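Local coordinates for protein NADP-dependent glyceraldehyde-3-phosphate dehydrogenase (Bacillus halodurans, PDB 3PRL) that probably oxidises glyceraldehyde 3-phosphate with NADP+ without phosphorylating it, as a member of the aldehyde dehydrogenase family, at residues D[92-100]-D[189-197]; D[109-120]-D[164-175]. All coordinates share one frame; numbering follows the deposited sequence.

Contact 1: residues D[92-100]-D[189-197]; sequences GELIMHEVA and TQGSLSGIK
Glu98, at the C-terminal end of helix 88-98, drives its carboxylate into the first turn of helix 192-204, and the tight part of this contact is built round it. Held out by an extended chain beyond CG (chi2 -167°), the group spends both oxygens on the start of the helix. Glu98 OE1 takes the amide of Ser194 (N to OE1 2.7 Å) on its syn side, and also the hydroxyl of Ser194, which comes nearly straight along the C-O bond (OG to OE1 2.7 Å). Glu98 OE2 receives Leu193 N at 2.8 Å, again syn, and a weak bond from Gly191 N at the N-cap position. A buried carboxylate is thus met by amides at a helix N terminus, where the helix dipole would probably stabilise its negative charge. Gln190 slides past Glu98 in the opposite direction and returns a bond to its backbone, NE2 to Glu98 O at 2.7 Å, with the oxygen close to the amide plane. One turn back, Leu94 lays CD2 over the Leu193 carbonyl and against Leu193 CB (3.8 Å), while Ile95 CG1 rests on Ser194 OG (3.4 Å). Packing thins toward Lys197: its CG touches Leu94 CD2 at 3.6 Å, but the rest of this partly exposed side chain leads away from helix 88-98. Thr189 and Phe162, which touches Val99, are NADP(+)-binding residues, though no coenzyme is bound to this chain. The helices are nearly antiparallel (167°); helix 103-124 packs against Ile95, strand 10-16 against Leu193 and Lys197, and strand 39-44 reaches both, at His97, Ser192 and Ile196.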
ATOM      1  N   GLY D  92      -9.205  35.036 -11.590  1.00 28.91           N
ATOM      2  CA  GLY D  92      -8.176  35.075 -12.633  1.00 29.27           C
ATOM      3  C   GLY D  92      -7.712  36.485 -12.977  1.00 30.47           C
ATOM      4  O   GLY D  92      -6.515  36.745 -12.990  1.00 30.32           O
ATOM      5  N   GLU D  93      -8.656  37.394 -13.232  1.00 32.08           N
ATOM      6  CA  GLU D  93      -8.328  38.798 -13.533  1.00 33.41           C
ATOM      7  C   GLU D  93      -7.524  39.485 -12.428  1.00 32.95           C
ATOM      8  O   GLU D  93      -6.617  40.274 -12.715  1.00 32.76           O
ATOM      9  CB  GLU D  93      -9.576  39.630 -13.908  1.00 35.28           C
ATOM     10  CG  GLU D  93     -10.690  39.778 -12.832  1.00 41.64           C
ATOM     11  CD  GLU D  93     -10.438  40.869 -11.773  1.00 35.84           C
ATOM     12  OE1 GLU D  93     -11.219  40.951 -10.796  1.00 42.00           O
ATOM     13  OE2 GLU D  93      -9.467  41.643 -11.907  1.00 41.84           O
ATOM     14  N   LEU D  94      -7.866  39.194 -11.169  1.00 32.81           N
ATOM     15  CA  LEU D  94      -7.162  39.775 -10.026  1.00 32.95           C
ATOM     16  C   LEU D  94      -5.716  39.299 -10.036  1.00 32.52           C
ATOM     17  O   LEU D  94      -4.786  40.094  -9.908  1.00 32.23           O
ATOM     18  CB  LEU D  94      -7.849  39.415  -8.703  1.00 32.52           C
ATOM     19  CG  LEU D  94      -7.547  40.285  -7.482  1.00 33.84           C
ATOM     20  CD1 LEU D  94      -8.158  41.666  -7.603  1.00 33.46           C
ATOM     21  CD2 LEU D  94      -8.068  39.622  -6.228  1.00 32.48           C
ATOM     22  N   ILE D  95      -5.531  37.999 -10.222  1.00 32.48           N
ATOM     23  CA  ILE D  95      -4.182  37.448 -10.364  1.00 31.82           C
ATOM     24  C   ILE D  95      -3.362  38.139 -11.471  1.00 32.59           C
ATOM     25  O   ILE D  95      -2.252  38.599 -11.206  1.00 32.35           O
ATOM     26  CB  ILE D  95      -4.177  35.921 -10.567  1.00 30.61           C
ATOM     27  CG1 ILE D  95      -4.858  35.220  -9.388  1.00 28.97           C
ATOM     28  CG2 ILE D  95      -2.738  35.439 -10.741  1.00 28.73           C
ATOM     29  CD1 ILE D  95      -5.155  33.730  -9.632  1.00 29.94           C
ATOM     30  N   MET D  96      -3.888  38.225 -12.698  1.00 34.04           N
ATOM     31  CA  MET D  96      -3.086  38.845 -13.778  1.00 34.72           C
ATOM     32  C   MET D  96      -2.620  40.264 -13.433  1.00 34.31           C
ATOM     33  O   MET D  96      -1.469  40.596 -13.683  1.00 33.87           O
ATOM     34  CB  MET D  96      -3.704  38.765 -15.191  1.00 36.31           C
ATOM     35  CG  MET D  96      -5.120  39.205 -15.337  1.00 36.23           C
ATOM     36  SD  MET D  96      -5.495  40.119 -16.855  1.00 37.92           S
ATOM     37  CE  MET D  96      -6.761  41.184 -16.174  1.00 37.57           C
ATOM     38  N   HIS D  97      -3.490  41.066 -12.821  1.00 34.18           N
ATOM     39  CA  HIS D  97      -3.106  42.421 -12.416  1.00 34.82           C
ATOM     40  C   HIS D  97      -2.087  42.404 -11.268  1.00 33.59           C
ATOM     41  O   HIS D  97      -1.018  43.007 -11.385  1.00 33.35           O
ATOM     42  CB  HIS D  97      -4.324  43.269 -12.009  1.00 35.70           C
ATOM     43  CG  HIS D  97      -5.147  43.767 -13.158  1.00 36.47           C
ATOM     44  ND1 HIS D  97      -6.502  43.534 -13.256  1.00 36.67           N
ATOM     45  CD2 HIS D  97      -4.813  44.495 -14.250  1.00 36.83           C
ATOM     46  CE1 HIS D  97      -6.969  44.090 -14.359  1.00 37.31           C
ATOM     47  NE2 HIS D  97      -5.965  44.678 -14.983  1.00 37.46           N
ATOM     48  N   GLU D  98      -2.433  41.701 -10.182  1.00 32.30           N
ATOM     49  CA  GLU D  98      -1.737  41.795  -8.881  1.00 31.02           C
ATOM     50  C   GLU D  98      -0.292  41.314  -8.929  1.00 29.12           C
ATOM     51  O   GLU D  98       0.592  41.912  -8.304  1.00 28.54           O
ATOM     52  CB  GLU D  98      -2.497  40.999  -7.799  1.00 31.56           C
ATOM     53  CG  GLU D  98      -2.368  41.557  -6.376  1.00 35.75           C
ATOM     54  CD  GLU D  98      -2.866  40.600  -5.290  1.00 31.53           C
ATOM     55  OE1 GLU D  98      -3.557  39.596  -5.605  1.00 35.21           O
ATOM     56  OE2 GLU D  98      -2.559  40.839  -4.094  1.00 35.48           O
ATOM     57  N   VAL D  99      -0.075  40.203  -9.636  1.00 27.10           N
ATOM     58  CA  VAL D  99       1.250  39.615  -9.751  1.00 24.90           C
ATOM     59  C   VAL D  99       1.781  39.666 -11.191  1.00 23.76           C
ATOM     60  O   VAL D  99       2.839  39.101 -11.502  1.00 22.55           O
ATOM     61  CB  VAL D  99       1.313  38.211  -9.088  1.00 24.60           C
ATOM     62  CG1 VAL D  99       0.831  38.291  -7.633  1.00 23.47           C
ATOM     63  CG2 VAL D  99       0.489  37.177  -9.866  1.00 23.43           C
ATOM     64  N   ALA D 100       1.054  40.387 -12.056  1.00 23.98           N
ATOM     65  CA  ALA D 100       1.422  40.585 -13.463  1.00 24.73           C
ATOM     66  C   ALA D 100       1.600  39.284 -14.265  1.00 25.34           C
ATOM     67  O   ALA D 100       2.546  39.135 -15.055  1.00 26.04           O
ATOM     68  CB  ALA D 100       2.655  41.496 -13.574  1.00 25.37           C
ATOM     69  N   THR D 189       2.438  39.318   0.491  1.00 27.18           N
ATOM     70  CA  THR D 189       1.696  40.585   0.462  1.00 28.08           C
ATOM     71  C   THR D 189       1.330  40.964  -0.975  1.00 27.96           C
ATOM     72  O   THR D 189       0.195  41.384  -1.258  1.00 27.69           O
ATOM     73  CB  THR D 189       2.443  41.724   1.208  1.00 28.79           C
ATOM     74  OG1 THR D 189       2.351  41.494   2.617  1.00 30.91           O
ATOM     75  CG2 THR D 189       1.820  43.110   0.895  1.00 31.53           C
ATOM     76  N   GLN D 190       2.291  40.818  -1.885  1.00 27.94           N
ATOM     77  CA  GLN D 190       1.968  40.888  -3.296  1.00 28.37           C
ATOM     78  C   GLN D 190       1.368  39.524  -3.663  1.00 27.89           C
ATOM     79  O   GLN D 190       2.094  38.539  -3.824  1.00 27.31           O
ATOM     80  CB  GLN D 190       3.207  41.224  -4.135  1.00 28.76           C
ATOM     81  CG  GLN D 190       2.880  41.900  -5.482  1.00 27.30           C
ATOM     82  CD  GLN D 190       2.176  43.240  -5.328  1.00 29.79           C
ATOM     83  OE1 GLN D 190       2.564  44.063  -4.498  1.00 28.25           O
ATOM     84  NE2 GLN D 190       1.136  43.468  -6.139  1.00 28.21           N
ATOM     85  N   GLY D 191       0.040  39.477  -3.750  1.00 28.12           N
ATOM     86  CA  GLY D 191      -0.703  38.217  -3.908  1.00 27.19           C
ATOM     87  C   GLY D 191      -1.772  38.060  -2.829  1.00 27.36           C
ATOM     88  O   GLY D 191      -2.677  37.224  -2.945  1.00 27.64           O
ATOM     89  N   SER D 192      -1.672  38.864  -1.778  1.00 27.11           N
ATOM     90  CA  SER D 192      -2.663  38.829  -0.712  1.00 27.52           C
ATOM     91  C   SER D 192      -4.117  39.084  -1.166  1.00 28.12           C
ATOM     92  O   SER D 192      -5.041  38.490  -0.601  1.00 28.83           O
ATOM     93  CB  SER D 192      -2.272  39.801   0.396  1.00 27.96           C
ATOM     94  OG  SER D 192      -1.083  39.360   1.037  1.00 32.36           O
ATOM     95  N   LEU D 193      -4.338  39.953  -2.159  1.00 27.55           N
ATOM     96  CA  LEU D 193      -5.720  40.157  -2.646  1.00 27.96           C
ATOM     97  C   LEU D 193      -6.304  38.917  -3.324  1.00 27.40           C
ATOM     98  O   LEU D 193      -7.475  38.568  -3.086  1.00 27.81           O
ATOM     99  CB  LEU D 193      -5.855  41.351  -3.598  1.00 28.52           C
ATOM    100  CG  LEU D 193      -5.311  42.741  -3.275  1.00 29.66           C
ATOM    101  CD1 LEU D 193      -5.365  43.565  -4.547  1.00 29.42           C
ATOM    102  CD2 LEU D 193      -6.086  43.430  -2.140  1.00 29.57           C
ATOM    103  N   SER D 194      -5.506  38.280  -4.185  1.00 26.23           N
ATOM    104  CA  SER D 194      -5.926  37.054  -4.864  1.00 26.14           C
ATOM    105  C   SER D 194      -6.174  35.932  -3.856  1.00 26.28           C
ATOM    106  O   SER D 194      -7.195  35.266  -3.920  1.00 26.69           O
ATOM    107  CB  SER D 194      -4.925  36.621  -5.938  1.00 25.62           C
ATOM    108  OG  SER D 194      -4.815  37.589  -6.975  1.00 30.73           O
ATOM    109  N   GLY D 195      -5.248  35.738  -2.919  1.00 26.50           N
ATOM    110  CA  GLY D 195      -5.467  34.790  -1.821  1.00 26.44           C
ATOM    111  C   GLY D 195      -6.686  35.106  -0.953  1.00 26.99           C
ATOM    112  O   GLY D 195      -7.349  34.187  -0.471  1.00 27.20           O
ATOM    113  N   ILE D 196      -6.995  36.386  -0.731  1.00 27.58           N
ATOM    114  CA  ILE D 196      -8.182  36.716   0.066  1.00 28.27           C
ATOM    115  C   ILE D 196      -9.435  36.284  -0.700  1.00 28.86           C
ATOM    116  O   ILE D 196     -10.286  35.579  -0.148  1.00 29.16           O
ATOM    117  CB  ILE D 196      -8.224  38.197   0.557  1.00 29.30           C
ATOM    118  CG1 ILE D 196      -7.082  38.487   1.555  1.00 28.70           C
ATOM    119  CG2 ILE D 196      -9.526  38.494   1.252  1.00 29.48           C
ATOM    120  CD1 ILE D 196      -6.811  40.010   1.756  1.00 29.71           C
ATOM    121  N   LYS D 197      -9.510  36.653  -1.981  1.00 29.39           N
ATOM    122  CA  LYS D 197     -10.602  36.219  -2.861  1.00 30.17           C
ATOM    123  C   LYS D 197     -10.716  34.701  -2.924  1.00 28.80           C
ATOM    124  O   LYS D 197     -11.815  34.169  -2.952  1.00 29.09           O
ATOM    125  CB  LYS D 197     -10.465  36.791  -4.285  1.00 31.16           C
ATOM    126  CG  LYS D 197     -10.870  38.246  -4.430  1.00 33.85           C
ATOM    127  CD  LYS D 197     -12.370  38.429  -4.274  1.00 32.79           C
ATOM    128  CE  LYS D 197     -12.758  39.893  -4.195  1.00 35.31           C
ATOM    129  NZ  LYS D 197     -14.150  40.028  -3.701  1.00 34.33           N
TER

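Contact 2: residues D[109-120]-D[164-175]; sequences EVSRTADIIRHT and YPVNLAAAKIAP
Two backbone amides converge on one carboxylate oxygen here: Val166 N and Asn167 N both donate to Glu109 OE2, at 3.0 and 2.9 Å. Asn167 N is met by the anti lone pair of Glu109 OE2, whereas Val166 N comes in from above the carboxylate plane; both bonds are fairly straight. With CG anti to N (chi1 173°) and the chain extended, Glu109 reaches across from its helix to the turn that opens helix 167-178. Its other oxygen, OE1, is salt-bridged to Lys101, so both oxygens of the carboxylate are held. A second polar element stays within helix 103-124, where Thr113 OG1 donates to Glu109 O at 2.8 Å, from the opposite face of that carbonyl plane to the Thr113 amide, which bonds to the same oxygen.

The two helices run nearly parallel (11°), the second being the helix that follows strand 144-159 of the Rossmann-type coenzyme domain, and Asn167 enters the first as a knob among Glu109, Arg112, Thr113 and Ile116. Its amide stands almost perpendicular to the Arg112 guanidinium (87°), whose NE pairs with Asp449, and Ile116 CD1 lies 3.6 Å from Asn167 ND2.

Apolar contacts carry the rest. Thr113 CG2 meets Ala170 CB at 3.6 Å and Val166 CG1; farther along, Ile117 CD1 touches the same Ala170 methyl at 3.8 Å, and Ala174 CB touches both Ile117 CG1 and Thr120 CG2. Thr120 CG2 closes on Pro175 N at 3.6 Å. Helix 466-472 packs on Ile116, Thr120 and Pro175, and helix 70-86 on Thr113 and Ile117. Phe137 of a second subunit packs on Ile116.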
ATOM      1  N   GLU D 109      -4.555  29.270 -13.573  1.00 27.55           N
ATOM      2  CA  GLU D 109      -4.150  29.030 -12.200  1.00 27.21           C
ATOM      3  C   GLU D 109      -5.338  28.690 -11.314  1.00 27.34           C
ATOM      4  O   GLU D 109      -5.248  27.769 -10.506  1.00 27.12           O
ATOM      5  CB  GLU D 109      -3.409  30.236 -11.617  1.00 27.25           C
ATOM      6  CG  GLU D 109      -3.121  30.076 -10.124  1.00 25.85           C
ATOM      7  CD  GLU D 109      -2.160  31.099  -9.565  1.00 26.87           C
ATOM      8  OE1 GLU D 109      -1.743  32.026 -10.304  1.00 26.20           O
ATOM      9  OE2 GLU D 109      -1.837  30.967  -8.373  1.00 25.55           O
ATOM     10  N   VAL D 110      -6.432  29.438 -11.465  1.00 27.84           N
ATOM     11  CA  VAL D 110      -7.675  29.157 -10.739  1.00 28.37           C
ATOM     12  C   VAL D 110      -8.283  27.792 -11.148  1.00 28.39           C
ATOM     13  O   VAL D 110      -8.725  27.042 -10.280  1.00 28.26           O
ATOM     14  CB  VAL D 110      -8.743  30.288 -10.899  1.00 29.26           C
ATOM     15  CG1 VAL D 110      -9.869  30.121  -9.885  1.00 30.30           C
ATOM     16  CG2 VAL D 110      -8.113  31.683 -10.776  1.00 30.32           C
ATOM     17  N   SER D 111      -8.302  27.485 -12.450  1.00 28.73           N
ATOM     18  CA  SER D 111      -8.838  26.194 -12.946  1.00 29.58           C
ATOM     19  C   SER D 111      -8.084  25.039 -12.324  1.00 29.11           C
ATOM     20  O   SER D 111      -8.688  24.111 -11.779  1.00 29.33           O
ATOM     21  CB  SER D 111      -8.721  26.057 -14.465  1.00 29.80           C
ATOM     22  OG  SER D 111      -9.402  27.083 -15.138  1.00 36.04           O
ATOM     23  N   ARG D 112      -6.759  25.116 -12.407  1.00 28.59           N
ATOM     24  CA  ARG D 112      -5.902  24.045 -11.920  1.00 28.26           C
ATOM     25  C   ARG D 112      -6.057  23.911 -10.408  1.00 26.52           C
ATOM     26  O   ARG D 112      -6.017  22.802  -9.890  1.00 25.47           O
ATOM     27  CB  ARG D 112      -4.435  24.270 -12.323  1.00 29.19           C
ATOM     28  CG  ARG D 112      -3.487  23.118 -11.945  1.00 30.91           C
ATOM     29  CD  ARG D 112      -2.113  23.222 -12.634  1.00 28.95           C
ATOM     30  NE  ARG D 112      -1.049  22.649 -11.808  1.00 30.44           N
ATOM     31  CZ  ARG D 112       0.259  22.724 -12.078  1.00 28.64           C
ATOM     32  NH1 ARG D 112       0.694  23.351 -13.168  1.00 30.71           N
ATOM     33  NH2 ARG D 112       1.142  22.172 -11.245  1.00 29.99           N
ATOM     34  N   THR D 113      -6.240  25.048  -9.724  1.00 25.63           N
ATOM     35  CA  THR D 113      -6.397  25.072  -8.269  1.00 24.91           C
ATOM     36  C   THR D 113      -7.576  24.200  -7.817  1.00 23.78           C
ATOM     37  O   THR D 113      -7.418  23.364  -6.919  1.00 22.63           O
ATOM     38  CB  THR D 113      -6.509  26.536  -7.709  1.00 26.02           C
ATOM     39  OG1 THR D 113      -5.229  27.177  -7.742  1.00 24.99           O
ATOM     40  CG2 THR D 113      -7.015  26.561  -6.279  1.00 25.11           C
ATOM     41  N   ALA D 114      -8.741  24.393  -8.446  1.00 23.61           N
ATOM     42  CA  ALA D 114      -9.941  23.590  -8.144  1.00 23.64           C
ATOM     43  C   ALA D 114      -9.718  22.123  -8.455  1.00 23.52           C
ATOM     44  O   ALA D 114     -10.229  21.242  -7.764  1.00 23.23           O
ATOM     45  CB  ALA D 114     -11.178  24.119  -8.891  1.00 23.61           C
ATOM     46  N   ASP D 115      -8.929  21.869  -9.489  1.00 23.99           N
ATOM     47  CA  ASP D 115      -8.530  20.517  -9.831  1.00 23.96           C
ATOM     48  C   ASP D 115      -7.669  19.886  -8.741  1.00 23.28           C
ATOM     49  O   ASP D 115      -7.848  18.699  -8.434  1.00 23.50           O
ATOM     50  CB  ASP D 115      -7.797  20.492 -11.165  1.00 24.29           C
ATOM     51  CG  ASP D 115      -8.719  20.753 -12.346  1.00 28.52           C
ATOM     52  OD1 ASP D 115      -9.966  20.677 -12.198  1.00 25.26           O
ATOM     53  OD2 ASP D 115      -8.183  21.022 -13.435  1.00 25.06           O
ATOM     54  N   ILE D 116      -6.753  20.663  -8.156  1.00 22.24           N
ATOM     55  CA  ILE D 116      -5.930  20.183  -7.037  1.00 21.55           C
ATOM     56  C   ILE D 116      -6.752  19.955  -5.770  1.00 22.27           C
ATOM     57  O   ILE D 116      -6.516  18.979  -5.036  1.00 22.52           O
ATOM     58  CB  ILE D 116      -4.731  21.132  -6.714  1.00 20.81           C
ATOM     59  CG1 ILE D 116      -3.626  20.987  -7.759  1.00 21.43           C
ATOM     60  CG2 ILE D 116      -4.116  20.797  -5.373  1.00 21.28           C
ATOM     61  CD1 ILE D 116      -2.833  22.296  -7.988  1.00 20.82           C
ATOM     62  N   ILE D 117      -7.702  20.843  -5.509  1.00 22.50           N
ATOM     63  CA  ILE D 117      -8.553  20.747  -4.336  1.00 23.63           C
ATOM     64  C   ILE D 117      -9.475  19.511  -4.411  1.00 24.56           C
ATOM     65  O   ILE D 117      -9.679  18.833  -3.403  1.00 24.11           O
ATOM     66  CB  ILE D 117      -9.358  22.053  -4.123  1.00 25.02           C
ATOM     67  CG1 ILE D 117      -8.409  23.207  -3.748  1.00 24.47           C
ATOM     68  CG2 ILE D 117     -10.479  21.887  -3.081  1.00 24.81           C
ATOM     69  CD1 ILE D 117      -9.000  24.556  -3.958  1.00 25.46           C
ATOM     70  N   ARG D 118     -10.018  19.214  -5.596  1.00 25.20           N
ATOM     71  CA  ARG D 118     -10.906  18.047  -5.726  1.00 25.88           C
ATOM     72  C   ARG D 118     -10.139  16.740  -5.562  1.00 24.38           C
ATOM     73  O   ARG D 118     -10.579  15.844  -4.855  1.00 25.20           O
ATOM     74  CB  ARG D 118     -11.678  18.080  -7.042  1.00 27.81           C
ATOM     75  CG  ARG D 118     -12.664  19.226  -7.112  1.00 32.12           C
ATOM     76  CD  ARG D 118     -13.774  18.919  -8.062  1.00 29.34           C
ATOM     77  NE  ARG D 118     -14.156  20.102  -8.815  1.00 33.25           N
ATOM     78  CZ  ARG D 118     -13.608  20.451  -9.972  1.00 30.06           C
ATOM     79  NH1 ARG D 118     -12.648  19.701 -10.518  1.00 32.85           N
ATOM     80  NH2 ARG D 118     -14.027  21.551 -10.588  1.00 33.81           N
ATOM     81  N   HIS D 119      -8.976  16.660  -6.196  1.00 22.83           N
ATOM     82  CA  HIS D 119      -8.130  15.466  -6.177  1.00 22.08           C
ATOM     83  C   HIS D 119      -7.539  15.175  -4.804  1.00 21.58           C
ATOM     84  O   HIS D 119      -7.335  14.012  -4.455  1.00 21.55           O
ATOM     85  CB  HIS D 119      -7.021  15.607  -7.205  1.00 22.18           C
ATOM     86  CG  HIS D 119      -6.422  14.303  -7.618  1.00 22.11           C
ATOM     87  ND1 HIS D 119      -6.855  13.602  -8.722  1.00 22.16           N
ATOM     88  CD2 HIS D 119      -5.435  13.564  -7.062  1.00 21.50           C
ATOM     89  CE1 HIS D 119      -6.152  12.491  -8.835  1.00 21.98           C
ATOM     90  NE2 HIS D 119      -5.289  12.442  -7.838  1.00 21.59           N
ATOM     91  N   THR D 120      -7.251  16.250  -4.060  1.00 21.12           N
ATOM     92  CA  THR D 120      -6.826  16.233  -2.662  1.00 20.30           C
ATOM     93  C   THR D 120      -7.946  15.702  -1.768  1.00 19.93           C
ATOM     94  O   THR D 120      -7.701  14.874  -0.879  1.00 19.28           O
ATOM     95  CB  THR D 120      -6.431  17.688  -2.171  1.00 19.89           C
ATOM     96  OG1 THR D 120      -5.245  18.137  -2.834  1.00 17.60           O
ATOM     97  CG2 THR D 120      -6.174  17.735  -0.690  1.00 17.72           C
ATOM     98  N   TYR D 164       2.439  31.990  -7.321  1.00 27.87           N
ATOM     99  CA  TYR D 164       1.177  31.313  -7.567  1.00 27.30           C
ATOM    100  C   TYR D 164       0.344  31.556  -6.314  1.00 25.82           C
ATOM    101  O   TYR D 164       0.383  30.775  -5.386  1.00 25.85           O
ATOM    102  CB  TYR D 164       1.403  29.808  -7.770  1.00 27.91           C
ATOM    103  CG  TYR D 164       2.206  29.419  -8.999  1.00 30.41           C
ATOM    104  CD1 TYR D 164       1.570  28.972 -10.155  1.00 28.16           C
ATOM    105  CD2 TYR D 164       3.606  29.467  -8.996  1.00 27.98           C
ATOM    106  CE1 TYR D 164       2.304  28.611 -11.293  1.00 30.66           C
ATOM    107  CE2 TYR D 164       4.358  29.099 -10.124  1.00 30.47           C
ATOM    108  CZ  TYR D 164       3.689  28.672 -11.274  1.00 28.29           C
ATOM    109  OH  TYR D 164       4.405  28.309 -12.401  1.00 30.82           O
ATOM    110  N   PRO D 165      -0.396  32.664  -6.280  1.00 25.25           N
ATOM    111  CA  PRO D 165      -1.038  33.095  -5.041  1.00 24.78           C
ATOM    112  C   PRO D 165      -2.428  32.465  -4.783  1.00 24.67           C
ATOM    113  O   PRO D 165      -3.046  32.739  -3.756  1.00 24.91           O
ATOM    114  CB  PRO D 165      -1.137  34.601  -5.236  1.00 25.04           C
ATOM    115  CG  PRO D 165      -1.326  34.760  -6.710  1.00 23.43           C
ATOM    116  CD  PRO D 165      -0.589  33.641  -7.375  1.00 24.85           C
ATOM    117  N   VAL D 166      -2.911  31.651  -5.711  1.00 24.05           N
ATOM    118  CA  VAL D 166      -4.116  30.868  -5.490  1.00 24.70           C
ATOM    119  C   VAL D 166      -3.659  29.410  -5.451  1.00 25.31           C
ATOM    120  O   VAL D 166      -3.849  28.712  -4.454  1.00 24.64           O
ATOM    121  CB  VAL D 166      -5.222  31.200  -6.571  1.00 24.86           C
ATOM    122  CG1 VAL D 166      -6.419  30.302  -6.453  1.00 24.81           C
ATOM    123  CG2 VAL D 166      -5.688  32.635  -6.394  1.00 25.34           C
ATOM    124  N   ASN D 167      -2.969  28.989  -6.505  1.00 26.63           N
ATOM    125  CA  ASN D 167      -2.458  27.618  -6.628  1.00 28.07           C
ATOM    126  C   ASN D 167      -1.595  27.115  -5.463  1.00 27.77           C
ATOM    127  O   ASN D 167      -1.879  26.060  -4.892  1.00 27.76           O
ATOM    128  CB  ASN D 167      -1.702  27.478  -7.954  1.00 30.00           C
ATOM    129  CG  ASN D 167      -1.496  26.043  -8.357  1.00 30.91           C
ATOM    130  OD1 ASN D 167      -0.659  25.340  -7.784  1.00 29.48           O
ATOM    131  ND2 ASN D 167      -2.263  25.590  -9.348  1.00 29.98           N
ATOM    132  N   LEU D 168      -0.547  27.867  -5.110  1.00 27.25           N
ATOM    133  CA  LEU D 168       0.396  27.449  -4.075  1.00 26.43           C
ATOM    134  C   LEU D 168      -0.128  27.748  -2.671  1.00 25.55           C
ATOM    135  O   LEU D 168       0.401  27.236  -1.679  1.00 25.60           O
ATOM    136  CB  LEU D 168       1.780  28.081  -4.307  1.00 27.30           C
ATOM    137  CG  LEU D 168       2.509  27.730  -5.614  1.00 24.91           C
ATOM    138  CD1 LEU D 168       3.891  28.325  -5.605  1.00 27.37           C
ATOM    139  CD2 LEU D 168       2.569  26.234  -5.831  1.00 26.93           C
ATOM    140  N   ALA D 169      -1.194  28.546  -2.596  1.00 24.50           N
ATOM    141  CA  ALA D 169      -1.945  28.717  -1.352  1.00 24.19           C
ATOM    142  C   ALA D 169      -2.904  27.531  -1.049  1.00 23.71           C
ATOM    143  O   ALA D 169      -2.783  26.868  -0.010  1.00 23.11           O
ATOM    144  CB  ALA D 169      -2.691  30.042  -1.385  1.00 24.51           C
ATOM    145  N   ALA D 170      -3.835  27.256  -1.962  1.00 23.91           N
ATOM    146  CA  ALA D 170      -4.730  26.080  -1.865  1.00 24.16           C
ATOM    147  C   ALA D 170      -4.028  24.711  -1.783  1.00 24.13           C
ATOM    148  O   ALA D 170      -4.539  23.775  -1.170  1.00 24.15           O
ATOM    149  CB  ALA D 170      -5.692  26.074  -3.003  1.00 24.37           C
ATOM    150  N   ALA D 171      -2.879  24.586  -2.436  1.00 24.29           N
ATOM    151  CA  ALA D 171      -2.076  23.363  -2.365  1.00 24.10           C
ATOM    152  C   ALA D 171      -1.654  23.037  -0.924  1.00 24.04           C
ATOM    153  O   ALA D 171      -1.272  21.912  -0.638  1.00 23.65           O
ATOM    154  CB  ALA D 171      -0.859  23.499  -3.238  1.00 23.99           C
ATOM    155  N   LYS D 172      -1.715  24.032  -0.039  1.00 24.18           N
ATOM    156  CA  LYS D 172      -1.356  23.880   1.385  1.00 23.64           C
ATOM    157  C   LYS D 172      -2.579  23.814   2.265  1.00 22.98           C
ATOM    158  O   LYS D 172      -2.651  22.984   3.174  1.00 22.59           O
ATOM    159  CB  LYS D 172      -0.489  25.046   1.853  1.00 24.33           C
ATOM    160  CG  LYS D 172       0.870  25.113   1.172  1.00 24.78           C
ATOM    161  CD  LYS D 172       1.571  26.440   1.477  1.00 24.64           C
ATOM    162  CE  LYS D 172       2.946  26.500   0.837  1.00 24.97           C
ATOM    163  NZ  LYS D 172       2.845  26.200  -0.619  1.00 24.56           N
ATOM    164  N   ILE D 173      -3.539  24.697   1.998  1.00 23.19           N
ATOM    165  CA  ILE D 173      -4.774  24.750   2.773  1.00 23.37           C
ATOM    166  C   ILE D 173      -5.628  23.484   2.601  1.00 23.80           C
ATOM    167  O   ILE D 173      -6.066  22.922   3.600  1.00 25.05           O
ATOM    168  CB  ILE D 173      -5.610  26.026   2.487  1.00 23.47           C
ATOM    169  CG1 ILE D 173      -4.754  27.290   2.648  1.00 23.10           C
ATOM    170  CG2 ILE D 173      -6.827  26.108   3.434  1.00 23.32           C
ATOM    171  CD1 ILE D 173      -5.413  28.544   2.055  1.00 23.97           C
ATOM    172  N   ALA D 174      -5.838  23.015   1.367  1.00 23.44           N
ATOM    173  CA  ALA D 174      -6.722  21.846   1.131  1.00 23.19           C
ATOM    174  C   ALA D 174      -6.293  20.581   1.864  1.00 21.89           C
ATOM    175  O   ALA D 174      -7.125  19.992   2.549  1.00 21.44           O
ATOM    176  CB  ALA D 174      -6.910  21.551  -0.366  1.00 23.93           C
ATOM    177  N   PRO D 175      -5.012  20.141   1.701  1.00 20.79           N
ATOM    178  CA  PRO D 175      -4.671  18.889   2.396  1.00 19.56           C
ATOM    179  C   PRO D 175      -4.753  19.037   3.895  1.00 18.95           C
ATOM    180  O   PRO D 175      -5.088  18.077   4.592  1.00 18.46           O
ATOM    181  CB  PRO D 175      -3.217  18.601   1.982  1.00 19.73           C
ATOM    182  CG  PRO D 175      -2.732  19.845   1.181  1.00 20.13           C
ATOM    183  CD  PRO D 175      -3.981  20.543   0.708  1.00 20.23           C
TER

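In the fold
After the N-terminal strands and two earlier helices, the chain reaches helix 88-98, which waits for its partner until 189-197 closes the wide loop of contact 1. Helix 103-124 follows almost at once; the chain then runs through strands 129-133 and 144-159 before 164-175 closes the shorter loop of contact 2. That loop lies wholly within the wider one, so the two nest and do not cross. The inner and outer pairs also touch, Ile95 of 92-100 packing on Glu109, Val110 and Val166, with the contact centres about 15 Å apart. Together they tie the consecutive helices 88-98 and 103-124 to the helices that follow strands 144-159 and 182-186 of the coenzyme-binding sheet.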